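Local coordinates for protein hydrolase, putative (Plasmodium vivax, PDB 2B30) that is of unproven function but, as a HAD-superfamily Cof-like hydrolase, is probably a metal-dependent phosphatase, and binds a calcium ion in the crystal, at residues A[30-34]-A[35-39]; A[44-48]-A[49-53]. All coordinates share one frame; numbering follows the deposited sequence.

Interaction 1: residues A[30-34]-A[35-39]; sequences LLIDF and DGTLF. With CA (calcium ion), chain E.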
ATOM      1  N   LEU A  30      -5.060   4.602  18.230  1.00 35.70           N
ATOM      2  CA  LEU A  30      -6.225   3.765  17.922  1.00 34.41           C
ATOM      3  C   LEU A  30      -6.807   4.193  16.580  1.00 34.12           C
ATOM      4  O   LEU A  30      -7.261   5.329  16.432  1.00 33.28           O
ATOM      5  CB  LEU A  30      -7.297   3.862  19.017  1.00 33.43           C
ATOM      6  CG  LEU A  30      -6.870   3.639  20.477  1.00 35.84           C
ATOM      7  CD1 LEU A  30      -8.079   3.741  21.422  1.00 36.64           C
ATOM      8  CD2 LEU A  30      -6.148   2.305  20.671  1.00 35.82           C
ATOM      9  N   LEU A  31      -6.788   3.279  15.611  1.00 34.24           N
ATOM     10  CA  LEU A  31      -7.315   3.524  14.278  1.00 35.95           C
ATOM     11  C   LEU A  31      -8.587   2.705  14.076  1.00 37.79           C
ATOM     12  O   LEU A  31      -8.538   1.492  13.916  1.00 38.91           O
ATOM     13  CB  LEU A  31      -6.275   3.156  13.222  1.00 38.22           C
ATOM     14  CG  LEU A  31      -4.923   3.883  13.285  1.00 41.21           C
ATOM     15  CD1 LEU A  31      -4.074   3.364  12.162  1.00 43.29           C
ATOM     16  CD2 LEU A  31      -5.024   5.429  13.212  1.00 38.16           C
ATOM     17  N   ILE A  32      -9.728   3.383  14.062  1.00 38.88           N
ATOM     18  CA  ILE A  32     -11.023   2.737  14.168  1.00 36.65           C
ATOM     19  C   ILE A  32     -11.820   2.984  12.909  1.00 35.71           C
ATOM     20  O   ILE A  32     -12.041   4.137  12.533  1.00 37.08           O
ATOM     21  CB  ILE A  32     -11.802   3.322  15.350  1.00 36.69           C
ATOM     22  CG1 ILE A  32     -10.934   3.303  16.614  1.00 35.68           C
ATOM     23  CG2 ILE A  32     -13.124   2.563  15.550  1.00 39.59           C
ATOM     24  CD1 ILE A  32     -11.628   3.885  17.846  1.00 38.31           C
ATOM     25  N   ASP A  33     -12.257   1.914  12.256  1.00 33.94           N
ATOM     26  CA  ASP A  33     -13.172   2.048  11.115  1.00 34.75           C
ATOM     27  C   ASP A  33     -14.540   2.512  11.609  1.00 33.86           C
ATOM     28  O   ASP A  33     -14.907   2.246  12.752  1.00 33.58           O
ATOM     29  CB  ASP A  33     -13.296   0.719  10.372  1.00 35.74           C
ATOM     30  CG  ASP A  33     -14.265   0.781   9.210  1.00 36.94           C
ATOM     31  OD1 ASP A  33     -14.241   1.753   8.417  1.00 40.73           O
ATOM     32  OD2 ASP A  33     -15.066  -0.161   9.084  1.00 40.05           O
ATOM     33  N   PHE A  34     -15.279   3.225  10.766  1.00 34.30           N
ATOM     34  CA  PHE A  34     -16.593   3.721  11.158  1.00 36.35           C
ATOM     35  C   PHE A  34     -17.710   2.696  10.869  1.00 37.04           C
ATOM     36  O   PHE A  34     -18.085   1.945  11.767  1.00 36.98           O
ATOM     37  CB  PHE A  34     -16.888   5.101  10.547  1.00 35.95           C
ATOM     38  CG  PHE A  34     -17.920   5.891  11.316  1.00 35.91           C
ATOM     39  CD1 PHE A  34     -17.628   6.388  12.586  1.00 35.43           C
ATOM     40  CD2 PHE A  34     -19.183   6.138  10.776  1.00 37.99           C
ATOM     41  CE1 PHE A  34     -18.577   7.112  13.310  1.00 34.59           C
ATOM     42  CE2 PHE A  34     -20.140   6.868  11.484  1.00 37.26           C
ATOM     43  CZ  PHE A  34     -19.838   7.355  12.755  1.00 36.56           C
ATOM     44  N   ASP A  35     -18.221   2.634   9.641  1.00 37.67           N
ATOM     45  CA  ASP A  35     -19.369   1.767   9.359  1.00 37.88           C
ATOM     46  C   ASP A  35     -18.950   0.325   9.393  1.00 39.56           C
ATOM     47  O   ASP A  35     -17.886  -0.032   8.874  1.00 43.10           O
ATOM     48  CB  ASP A  35     -19.976   2.045   7.989  1.00 38.14           C
ATOM     49  CG  ASP A  35     -20.497   3.434   7.873  1.00 38.09           C
ATOM     50  OD1 ASP A  35     -19.659   4.364   7.837  1.00 41.84           O
ATOM     51  OD2 ASP A  35     -21.734   3.596   7.826  1.00 39.63           O
ATOM     52  N   GLY A  36     -19.795  -0.506   9.991  1.00 39.31           N
ATOM     53  CA  GLY A  36     -19.508  -1.925  10.127  1.00 38.79           C
ATOM     54  C   GLY A  36     -18.612  -2.238  11.308  1.00 37.62           C
ATOM     55  O   GLY A  36     -18.472  -3.401  11.680  1.00 39.91           O
ATOM     56  N   THR A  37     -18.013  -1.209  11.904  1.00 35.68           N
ATOM     57  CA  THR A  37     -17.117  -1.383  13.039  1.00 36.01           C
ATOM     58  C   THR A  37     -17.661  -0.578  14.215  1.00 38.01           C
ATOM     59  O   THR A  37     -18.181  -1.151  15.160  1.00 41.04           O
ATOM     60  CB  THR A  37     -15.657  -0.965  12.680  1.00 33.85           C
ATOM     61  OG1 THR A  37     -15.186  -1.744  11.568  1.00 30.28           O
ATOM     62  CG2 THR A  37     -14.728  -1.165  13.859  1.00 30.84           C
ATOM     63  N   LEU A  38     -17.572   0.745  14.135  1.00 39.32           N
ATOM     64  CA  LEU A  38     -18.033   1.635  15.201  1.00 40.78           C
ATOM     65  C   LEU A  38     -19.522   2.011  15.028  1.00 41.92           C
ATOM     66  O   LEU A  38     -20.276   2.036  15.996  1.00 42.68           O
ATOM     67  CB  LEU A  38     -17.165   2.896  15.205  1.00 40.82           C
ATOM     68  CG  LEU A  38     -17.206   3.830  16.415  1.00 42.16           C
ATOM     69  CD1 LEU A  38     -16.573   3.170  17.628  1.00 43.51           C
ATOM     70  CD2 LEU A  38     -16.484   5.139  16.100  1.00 42.45           C
ATOM     71  N   PHE A  39     -19.933   2.301  13.796  1.00 40.59           N
ATOM     72  CA  PHE A  39     -21.300   2.701  13.485  1.00 40.58           C
ATOM     73  C   PHE A  39     -22.064   1.519  12.898  1.00 43.24           C
ATOM     74  O   PHE A  39     -21.611   0.936  11.908  1.00 41.85           O
ATOM     75  CB  PHE A  39     -21.266   3.837  12.470  1.00 41.49           C
ATOM     76  CG  PHE A  39     -22.619   4.351  12.070  1.00 41.68           C
ATOM     77  CD1 PHE A  39     -23.117   5.525  12.623  1.00 40.31           C
ATOM     78  CD2 PHE A  39     -23.383   3.676  11.120  1.00 42.30           C
ATOM     79  CE1 PHE A  39     -24.355   6.013  12.248  1.00 40.81           C
ATOM     80  CE2 PHE A  39     -24.625   4.161  10.743  1.00 43.58           C
ATOM     81  CZ  PHE A  39     -25.112   5.334  11.309  1.00 40.10           C
TER
HETATM   82 CA    CA E 302     -16.257   0.141   7.233  1.00 42.93          CA
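The Phe34 ring has Phe39 CB over one face, 3.7 Å from the ring centroid in a CH-pi contact, while Asp35 OD1 lies at its edge, in the ring plane, 3.5 Å from Phe34 CD2. Leu38 CD2 comes in obliquely near Phe34 CD1. The Phe34 and Phe39 rings are near parallel, with planes 27° apart, but are slid so far that they barely overlap. On the backbone side, Phe34 O is the hub of a wide turn. Phe39 N gives it a nearly straight hydrogen bond (2.8 Å, 173°), Thr37 N bonds from the opposite face of the carbonyl plane, and Leu38 N adds a weak bond. The bond from Phe39 N back to Phe34 O, five residues earlier, is of the pi type.

With CG anti to the backbone N (chi1 178°), the Asp33 carboxylate reaches the calcium ion, which binds Asp33 OD2 at 2.2 Å, Asp33 OD1 as a longer second arm at 2.8 Å, and the backbone Asp35 O at 2.3 Å. Thr37 OG1 donates to the anti lone pair of Asp33 OD2 (2.9 Å), which, with the metal, limits the carboxylate's rotation. Asp248 is a further protein ligand, and the Asp35 carboxylate turns instead to a salt bridge with Arg70. The sequence DFDGT is the first HAD motif. Strand 29-33 lies between strands 63-67 and 243-247; helix 72-79 packs on Phe34 and Leu38, and Val289 of helix 288-297 meets Ile32, Thr37 and Leu38.

Interaction 2: residues A[44-48]-A[49-53]; sequences IKVPS and ENIDA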
ATOM      1  N   ILE A  44     -29.459   2.336  15.554  1.00 47.65           N
ATOM      2  CA  ILE A  44     -28.457   2.154  16.614  1.00 48.75           C
ATOM      3  C   ILE A  44     -27.364   3.233  16.544  1.00 48.46           C
ATOM      4  O   ILE A  44     -26.865   3.680  17.573  1.00 46.90           O
ATOM      5  CB  ILE A  44     -27.826   0.717  16.552  1.00 49.32           C
ATOM      6  CG1 ILE A  44     -28.870  -0.338  16.966  1.00 49.53           C
ATOM      7  CG2 ILE A  44     -26.585   0.608  17.446  1.00 47.25           C
ATOM      8  CD1 ILE A  44     -28.580  -1.760  16.487  1.00 47.60           C
ATOM      9  N   LYS A  45     -27.012   3.649  15.329  1.00 49.53           N
ATOM     10  CA  LYS A  45     -25.905   4.575  15.102  1.00 51.58           C
ATOM     11  C   LYS A  45     -24.611   4.039  15.750  1.00 51.46           C
ATOM     12  O   LYS A  45     -24.151   2.939  15.398  1.00 50.27           O
ATOM     13  CB  LYS A  45     -26.287   5.991  15.557  1.00 52.10           C
ATOM     14  CG  LYS A  45     -27.507   6.519  14.805  1.00 54.64           C
ATOM     15  CD  LYS A  45     -27.798   7.990  15.072  1.00 54.47           C
ATOM     16  CE  LYS A  45     -29.069   8.426  14.330  1.00 55.98           C
ATOM     17  NZ  LYS A  45     -29.300   9.904  14.360  1.00 59.75           N
ATOM     18  N   VAL A  46     -24.039   4.791  16.690  1.00 50.84           N
ATOM     19  CA  VAL A  46     -22.874   4.336  17.440  1.00 49.51           C
ATOM     20  C   VAL A  46     -23.299   4.027  18.874  1.00 48.88           C
ATOM     21  O   VAL A  46     -23.673   4.948  19.615  1.00 47.76           O
ATOM     22  CB  VAL A  46     -21.756   5.394  17.472  1.00 49.60           C
ATOM     23  CG1 VAL A  46     -20.499   4.818  18.123  1.00 48.30           C
ATOM     24  CG2 VAL A  46     -21.458   5.880  16.070  1.00 48.99           C
ATOM     25  N   PRO A  47     -23.249   2.733  19.262  1.00 47.58           N
ATOM     26  CA  PRO A  47     -23.538   2.251  20.613  1.00 45.26           C
ATOM     27  C   PRO A  47     -22.889   3.078  21.690  1.00 45.46           C
ATOM     28  O   PRO A  47     -21.745   3.481  21.538  1.00 49.56           O
ATOM     29  CB  PRO A  47     -22.905   0.866  20.620  1.00 45.89           C
ATOM     30  CG  PRO A  47     -23.006   0.408  19.211  1.00 47.68           C
ATOM     31  CD  PRO A  47     -22.913   1.621  18.351  1.00 47.02           C
ATOM     32  N   SER A  48     -23.604   3.303  22.784  1.00 45.79           N
ATOM     33  CA  SER A  48     -23.080   4.061  23.923  1.00 46.42           C
ATOM     34  C   SER A  48     -21.785   3.487  24.534  1.00 47.18           C
ATOM     35  O   SER A  48     -20.967   4.250  25.060  1.00 47.45           O
ATOM     36  CB  SER A  48     -24.153   4.147  25.009  1.00 46.93           C
ATOM     37  OG  SER A  48     -24.610   2.850  25.336  1.00 46.53           O
ATOM     38  N   GLU A  49     -21.603   2.165  24.476  1.00 46.72           N
ATOM     39  CA  GLU A  49     -20.379   1.526  25.002  1.00 47.69           C
ATOM     40  C   GLU A  49     -19.169   1.995  24.217  1.00 46.35           C
ATOM     41  O   GLU A  49     -18.094   2.196  24.782  1.00 45.96           O
ATOM     42  CB  GLU A  49     -20.409  -0.009  24.924  1.00 48.47           C
ATOM     43  CG  GLU A  49     -21.727  -0.655  25.279  1.00 53.05           C
ATOM     44  CD  GLU A  49     -22.585  -0.918  24.055  1.00 56.03           C
ATOM     45  OE1 GLU A  49     -22.198  -1.790  23.250  1.00 60.05           O
ATOM     46  OE2 GLU A  49     -23.638  -0.254  23.902  1.00 59.75           O
ATOM     47  N   ASN A  50     -19.340   2.144  22.907  1.00 43.09           N
ATOM     48  CA  ASN A  50     -18.255   2.618  22.070  1.00 43.33           C
ATOM     49  C   ASN A  50     -17.888   4.070  22.394  1.00 43.74           C
ATOM     50  O   ASN A  50     -16.701   4.416  22.455  1.00 42.68           O
ATOM     51  CB  ASN A  50     -18.602   2.462  20.591  1.00 43.13           C
ATOM     52  CG  ASN A  50     -18.577   1.013  20.126  1.00 40.02           C
ATOM     53  OD1 ASN A  50     -18.239   0.097  20.881  1.00 41.84           O
ATOM     54  ND2 ASN A  50     -18.933   0.804  18.867  1.00 34.78           N
ATOM     55  N   ILE A  51     -18.904   4.899  22.630  1.00 43.70           N
ATOM     56  CA  ILE A  51     -18.696   6.299  23.013  1.00 43.92           C
ATOM     57  C   ILE A  51     -17.893   6.406  24.312  1.00 45.67           C
ATOM     58  O   ILE A  51     -16.964   7.205  24.397  1.00 48.36           O
ATOM     59  CB  ILE A  51     -20.033   7.078  23.106  1.00 43.31           C
ATOM     60  CG1 ILE A  51     -20.462   7.588  21.731  1.00 43.40           C
ATOM     61  CG2 ILE A  51     -19.915   8.292  23.996  1.00 46.33           C
ATOM     62  CD1 ILE A  51     -20.878   6.521  20.774  1.00 44.33           C
ATOM     63  N   ASP A  52     -18.227   5.596  25.311  1.00 47.21           N
ATOM     64  CA  ASP A  52     -17.458   5.576  26.566  1.00 48.26           C
ATOM     65  C   ASP A  52     -16.041   5.079  26.335  1.00 45.16           C
ATOM     66  O   ASP A  52     -15.099   5.557  26.956  1.00 41.69           O
ATOM     67  CB  ASP A  52     -18.131   4.677  27.616  1.00 50.55           C
ATOM     68  CG  ASP A  52     -19.458   5.227  28.089  1.00 55.11           C
ATOM     69  OD1 ASP A  52     -19.497   6.394  28.548  1.00 60.97           O
ATOM     70  OD2 ASP A  52     -20.463   4.489  28.005  1.00 63.02           O
ATOM     71  N   ALA A  53     -15.907   4.095  25.450  1.00 45.60           N
ATOM     72  CA  ALA A  53     -14.605   3.506  25.145  1.00 44.88           C
ATOM     73  C   ALA A  53     -13.678   4.574  24.599  1.00 44.97           C
ATOM     74  O   ALA A  53     -12.549   4.728  25.065  1.00 44.84           O
ATOM     75  CB  ALA A  53     -14.753   2.374  24.141  1.00 45.14           C
TER
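Two bends fold the Glu49 side chain back toward Pro47: chi1 of -41° sets CG beside the backbone N, and chi2 of 94° then turns the chain so that the carboxylate ends alongside the proline ring, Glu49 OE2 lying 3.5 Å from Pro47 CB. At Asn50 the first torsion turns CG anti to the carbonyl carbon, and the amide runs next to Pro47, the two side chains pointing the same way with Asn50 ND2 4.1 Å from Pro47 CD. This is a van der Waals contact. The polar ends of the amide are engaged beyond the turn, where Asn50 OD1 accepts from Ala290 N and Asn50 ND2 gives a weak hydrogen bond to Leu38 O.

Val46 reaches toward the helix with CG1, meeting Asn50 CB at 3.9 Å and approaching the end of Ile51, although the exact fit of those last two side chains is doubtful in the model. Pro47 O receives weak bonds from Asn50 N and Ile51 N, at 3.1 Å and 3.4 Å, and Asp52 N bonds to Ser48 O with good geometry (3.1 Å, N-H...O angle 163°). Glu49, the second residue after the cap, puts an acidic group in the first turn, where the helix dipole would be expected to favour negative charge.

Pro47 occupies the N-cap position, so a residue without a polar side chain opens the helix. Val46, just before the cap, and Ile51, four residues after it, hold the two positions of a hydrophobic staple, but the closeness of their tips is too doubtful to carry more. The whole is a helix N terminus within the Rossmann-like core of a HAD hydrolase.

Overall arrangement
From the N terminus, strand 29-33 runs into the turn of interaction 1, which closes locally at the calcium site. A short loop then leads to interaction 2, where helix 48-60 begins. The two contacts therefore stand in series, neither nested nor crossed, with centres about 11 Å apart. They nevertheless touch: Val46 and Pro47 pack on Leu38 O, and the Phe39 ring rests against Lys45. The connection leaves the central strand by the metal site and comes back against its own turn before the helix leads on to the adjacent parallel strand 63-67. Helix 288-297 touches both, joining this first strand-to-helix crossover to the C-terminal part of the core.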